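Long-range contacts in helicase-like protein (Bacteroides thetaiotaomicron, PDB 2FG1), which is of unknown function but carries a macrodomain and probably hydrolyses ADP-ribosyl-thymidine in DNA to release ADP-ribose: residues C28-G33 and G84-Y89; P96-D101 and G129-K134. All blocks are in the same frame, centred on the assembly; numbering follows the deposited sequence.

Contact 1. Residues C28-G33 and G84-Y89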
loop_
_atom_site.group_PDB
_atom_site.type_symbol
_atom_site.label_atom_id
_atom_site.label_comp_id
_atom_site.label_asym_id
_atom_site.label_seq_id
_atom_site.Cartn_x
_atom_site.Cartn_y
_atom_site.Cartn_z
ATOM N N CYS A 28 4.062 -2.241 3.984
ATOM C CA CYS A 28 4.633 -3.281 4.812
ATOM C C CYS A 28 6.056 -2.931 5.203
ATOM O O CYS A 28 6.737 -2.127 4.552
ATOM C CB CYS A 28 4.637 -4.603 4.033
ATOM S SG CYS A 28 3.024 -5.225 3.615
ATOM N N ASN A 29 6.518 -3.549 6.278
ATOM C CA ASN A 29 7.912 -3.393 6.675
ATOM C C ASN A 29 8.825 -4.442 6.041
ATOM O O ASN A 29 8.365 -5.433 5.442
ATOM C CB ASN A 29 8.042 -3.412 8.197
ATOM C CG ASN A 29 7.595 -4.721 8.782
ATOM O OD1 ASN A 29 8.310 -5.722 8.698
ATOM N ND2 ASN A 29 6.380 -4.743 9.324
ATOM N N ASP A 30 10.125 -4.211 6.188
ATOM C CA ASP A 30 11.141 -5.077 5.587
ATOM C C ASP A 30 11.712 -6.135 6.537
ATOM O O ASP A 30 12.777 -6.695 6.259
ATOM C CB ASP A 30 12.268 -4.232 4.967
ATOM C CG ASP A 30 13.005 -3.380 5.985
ATOM O OD1 ASP A 30 12.679 -3.443 7.192
ATOM O OD2 ASP A 30 13.932 -2.647 5.563
ATOM N N ILE A 31 11.018 -6.409 7.641
ATOM C CA ILE A 31 11.474 -7.450 8.568
ATOM C C ILE A 31 10.476 -8.596 8.741
ATOM O O ILE A 31 10.680 -9.471 9.581
ATOM C CB ILE A 31 11.927 -6.891 9.957
ATOM C CG1 ILE A 31 10.752 -6.394 10.802
ATOM C CG2 ILE A 31 12.997 -5.822 9.793
ATOM C CD1 ILE A 31 11.064 -6.361 12.311
ATOM N N GLY A 32 9.409 -8.607 7.948
ATOM C CA GLY A 32 8.438 -9.687 8.017
ATOM C C GLY A 32 7.393 -9.536 9.110
ATOM O O GLY A 32 6.652 -10.476 9.383
ATOM N N GLY A 33 7.302 -8.359 9.729
ATOM C CA GLY A 33 6.304 -8.136 10.784
ATOM C C GLY A 33 4.922 -7.893 10.221
ATOM O O GLY A 33 4.770 -7.112 9.281
ATOM N N GLY A 84 7.711 -0.599 2.166
ATOM C CA GLY A 84 7.983 0.839 2.172
ATOM C C GLY A 84 8.432 1.432 3.488
ATOM O O GLY A 84 8.516 2.652 3.619
ATOM N N GLN A 85 8.703 0.578 4.464
ATOM C CA GLN A 85 9.240 1.068 5.719
ATOM C C GLN A 85 10.329 0.139 6.234
ATOM O O GLN A 85 10.283 -1.078 6.043
ATOM C CB GLN A 85 8.139 1.325 6.755
ATOM C CG GLN A 85 7.606 0.090 7.401
ATOM C CD GLN A 85 6.599 0.397 8.504
ATOM O OE1 GLN A 85 5.450 0.756 8.216
ATOM N NE2 GLN A 85 7.015 0.236 9.764
ATOM N N HIS A 86 11.325 0.751 6.861
ATOM C CA HIS A 86 12.488 0.043 7.359
ATOM C C HIS A 86 12.303 -0.244 8.840
ATOM O O HIS A 86 12.234 0.679 9.654
ATOM C CB HIS A 86 13.737 0.887 7.127
ATOM C CG HIS A 86 14.997 0.239 7.599
ATOM N ND1 HIS A 86 15.395 -1.012 7.175
ATOM C CD2 HIS A 86 15.948 0.666 8.462
ATOM C CE1 HIS A 86 16.544 -1.322 7.751
ATOM N NE2 HIS A 86 16.897 -0.325 8.540
ATOM N N GLY A 87 12.202 -1.525 9.176
ATOM C CA GLY A 87 11.947 -1.946 10.550
ATOM C C GLY A 87 10.546 -1.562 10.992
ATOM O O GLY A 87 9.713 -1.137 10.177
ATOM N N ILE A 88 10.295 -1.720 12.288
ATOM C CA ILE A 88 8.997 -1.418 12.888
ATOM C C ILE A 88 9.088 -0.141 13.734
ATOM O O ILE A 88 8.133 0.643 13.804
ATOM C CB ILE A 88 8.482 -2.621 13.738
ATOM C CG1 ILE A 88 8.315 -3.872 12.860
ATOM C CG2 ILE A 88 7.175 -2.275 14.463
ATOM C CD1 ILE A 88 7.986 -5.149 13.622
ATOM N N TYR A 89 10.252 0.071 14.347
ATOM C CA TYR A 89 10.481 1.205 15.240
ATOM C C TYR A 89 11.520 2.158 14.663
ATOM O O TYR A 89 12.273 1.785 13.764
ATOM C CB TYR A 89 10.953 0.714 16.612
ATOM C CG TYR A 89 10.023 -0.282 17.265
ATOM C CD1 TYR A 89 8.800 0.122 17.802
ATOM C CD2 TYR A 89 10.366 -1.629 17.347
ATOM C CE1 TYR A 89 7.943 -0.795 18.407
ATOM C CE2 TYR A 89 9.523 -2.551 17.953
ATOM C CZ TYR A 89 8.314 -2.129 18.479
ATOM O OH TYR A 89 7.476 -3.043 19.075
#

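Contact 2. Residues P96-D101 and G129-K134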
loop_
_atom_site.group_PDB
_atom_site.type_symbol
_atom_site.label_atom_id
_atom_site.label_comp_id
_atom_site.label_asym_id
_atom_site.label_seq_id
_atom_site.Cartn_x
_atom_site.Cartn_y
_atom_site.Cartn_z
ATOM N N PRO A 96 12.153 7.828 11.846
ATOM C CA PRO A 96 10.995 6.929 11.751
ATOM C C PRO A 96 11.143 5.884 10.624
ATOM O O PRO A 96 11.916 6.111 9.684
ATOM C CB PRO A 96 9.828 7.887 11.467
ATOM C CG PRO A 96 10.315 9.238 11.862
ATOM C CD PRO A 96 11.783 9.235 11.608
ATOM N N PRO A 97 10.435 4.738 10.724
ATOM C CA PRO A 97 10.547 3.668 9.716
ATOM C C PRO A 97 10.222 4.050 8.262
ATOM O O PRO A 97 10.800 3.465 7.347
ATOM C CB PRO A 97 9.541 2.610 10.196
ATOM C CG PRO A 97 9.405 2.856 11.655
ATOM C CD PRO A 97 9.532 4.347 11.827
ATOM N N ILE A 98 9.308 4.995 8.049
ATOM C CA ILE A 98 8.856 5.317 6.689
ATOM C C ILE A 98 10.046 5.642 5.774
ATOM O O ILE A 98 10.988 6.322 6.171
ATOM C CB ILE A 98 7.811 6.484 6.692
ATOM C CG1 ILE A 98 7.068 6.574 5.355
ATOM C CG2 ILE A 98 8.453 7.824 7.004
ATOM C CD1 ILE A 98 6.205 5.374 5.041
ATOM N N ARG A 99 9.999 5.127 4.553
ATOM C CA ARG A 99 10.997 5.469 3.539
ATOM C C ARG A 99 10.263 5.964 2.304
ATOM O O ARG A 99 9.682 5.176 1.551
ATOM C CB ARG A 99 11.878 4.263 3.211
ATOM C CG ARG A 99 12.788 3.817 4.362
ATOM C CD ARG A 99 13.837 4.875 4.687
ATOM N NE ARG A 99 14.779 4.443 5.720
ATOM C CZ ARG A 99 14.589 4.584 7.034
ATOM N NH1 ARG A 99 13.470 5.129 7.503
ATOM N NH2 ARG A 99 15.512 4.161 7.888
ATOM N N TYR A 100 10.239 7.277 2.117
ATOM C CA TYR A 100 9.444 7.885 1.038
ATOM C C TYR A 100 9.905 7.443 -0.338
ATOM O O TYR A 100 9.085 7.218 -1.221
ATOM C CB TYR A 100 9.453 9.410 1.128
ATOM C CG TYR A 100 8.763 9.973 2.348
ATOM C CD1 TYR A 100 7.373 10.008 2.430
ATOM C CD2 TYR A 100 9.501 10.487 3.411
ATOM C CE1 TYR A 100 6.728 10.540 3.548
ATOM C CE2 TYR A 100 8.870 11.021 4.536
ATOM C CZ TYR A 100 7.487 11.036 4.598
ATOM O OH TYR A 100 6.867 11.563 5.705
ATOM N N ASP A 101 11.214 7.319 -0.523
ATOM C CA ASP A 101 11.743 6.841 -1.806
ATOM C C ASP A 101 11.318 5.401 -2.104
ATOM O O ASP A 101 10.964 5.061 -3.246
ATOM C CB ASP A 101 13.266 7.033 -1.918
ATOM C CG ASP A 101 14.066 6.362 -0.790
ATOM O OD1 ASP A 101 13.531 6.003 0.286
ATOM O OD2 ASP A 101 15.300 6.225 -0.972
ATOM N N GLY A 129 0.795 7.446 11.392
ATOM C CA GLY A 129 0.858 6.725 12.657
ATOM C C GLY A 129 2.277 6.322 12.972
ATOM O O GLY A 129 3.194 7.139 12.876
ATOM N N LEU A 130 2.455 5.051 13.320
ATOM C CA LEU A 130 3.734 4.583 13.841
ATOM C C LEU A 130 4.884 4.592 12.830
ATOM O O LEU A 130 6.038 4.760 13.216
ATOM C CB LEU A 130 3.583 3.215 14.524
ATOM C CG LEU A 130 2.964 3.255 15.933
ATOM C CD1 LEU A 130 2.802 1.846 16.497
ATOM C CD2 LEU A 130 3.784 4.126 16.895
ATOM N N ALA A 131 4.569 4.455 11.541
ATOM C CA ALA A 131 5.600 4.558 10.498
ATOM C C ALA A 131 6.204 5.961 10.405
ATOM O O ALA A 131 7.329 6.119 9.932
ATOM C CB ALA A 131 5.053 4.119 9.143
ATOM N N GLY A 132 5.467 6.970 10.871
ATOM C CA GLY A 132 5.980 8.341 10.955
ATOM C C GLY A 132 5.871 9.157 9.680
ATOM O O GLY A 132 6.528 10.190 9.542
ATOM N N GLY A 133 5.038 8.709 8.748
ATOM C CA GLY A 133 4.823 9.451 7.508
ATOM C C GLY A 133 4.034 10.739 7.678
ATOM O O GLY A 133 3.134 10.833 8.531
ATOM N N LYS A 134 4.368 11.733 6.860
ATOM C CA LYS A 134 3.665 13.013 6.851
ATOM C C LYS A 134 2.774 13.094 5.626
ATOM O O LYS A 134 3.265 13.103 4.489
ATOM C CB LYS A 134 4.657 14.181 6.887
ATOM C CG LYS A 134 4.847 14.794 8.270
ATOM C CD LYS A 134 5.013 13.732 9.344
ATOM C CE LYS A 134 4.156 14.048 10.551
ATOM N NZ LYS A 134 3.802 12.811 11.299
HETATM O O HOH W 1 8.208 11.583 8.048
#

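Contact 1. Residues C28-G33 and G84-Y89
His86 ND1 donates almost straight to Asp30 OD2 at 2.7 Å, where the parallel strands 22-29 and 77-85 of the macrodomain sheet run out into loops. The bond uses the syn lone pair of Asp30 OD2 and lies in the plane of the ring, while carboxylate and imidazole planes stand 85° apart. Gly87 N reaches the other oxygen, Asp30 OD1, at 2.8 Å, equally straight but 32° out of the carboxylate plane. The turn of Asp30 CG back over its own backbone, chi1 62°, brings both oxygens against the chain at 86-87. Just before this pair of bonds the strands end at the bridge of Asn29 with Gln85; Gly84 N bonds to Cys28 O at 3.0 Å. Asn29 CB packs against Gln85 CG on the same face of the sheet, and the amide of Asn29 holds its own loop: OD1 accepts from Ile31 N, closing an Asx turn, and from Gly33 N, while ND2 donates to Gly33 O. Farther along, Ile31 CD1 meets Ile88 CD1 in the conformer given. Gln85 also ties back to its own segment, NE2 donating to Gly87 O at 3.1 Å, close to the planes of both the amide and the carbonyl.

Contact 2. Residues P96-D101 and G129-K134
The Tyr100 ring presents its hydroxyl edge to the segment 129-134, with Lys134 N in the ring plane and Gly133 CA at an oblique position 3.4 Å from Tyr100 OH. Here the starts of two macrodomain helices meet, since Tyr100 opens helix 100-117 and Lys134 is the N-cap residue of helix 135-147. Lys134 N donates to Tyr100 OH at 2.8 Å, and a water 2.7 Å from that same OH donates to Gly132 O, so the phenol is tied to the loop directly and through solvent. Tyr100 CG lies beside its backbone N (chi1 -66°), which points the hydroxyl end of the ring at Gly133 and Lys134, while Leu137, Met138 and Ile141 of helix 135-147 pack on its side chain. The second flat group, the Arg99 guanidinium, makes hydrogen bonds back to its own segment: NH1 donates to Pro96 O, which lies in the guanidinium plane, and to Ile98 O, which it meets from above the carbonyl plane. The Arg99 side chain also touches His86. These bonds bridge the bend through Pro97, from which Ile98 N faces the loop. The type I turn from Gly129 to Gly132 directs Ala131 O into that bend, where Ile98 N binds it at 3.0 Å with an N-H...O angle of 151°. Carbons of both prolines and of Ile98 surround this oxygen, Pro96 CB and Pro97 CD each lying 3.4 Å from Ala131 O.

In the fold
Both segments of contact 1 precede those of contact 2 in the sequence, and the contact centres lie about 10 Å apart on the same side of the macrodomain, each about 13 Å from the chain centre. Strand 77-85 ends in contact 1, and the chain after it returns alongside as 96-101, in contact 2, before entering helix 100-117. Two probable backbone hydrogen bonds join them, His86 N to Pro97 O at 2.8 Å and Arg99 N to Gly84 O at 3.0 Å, while the side chain of Gln85 touches both Pro97 and Ala131. The loops after strands 22-29, 77-85 and 120-123 lie side by side at one edge of the domain, the region where macrodomains generally bind ADP-ribose.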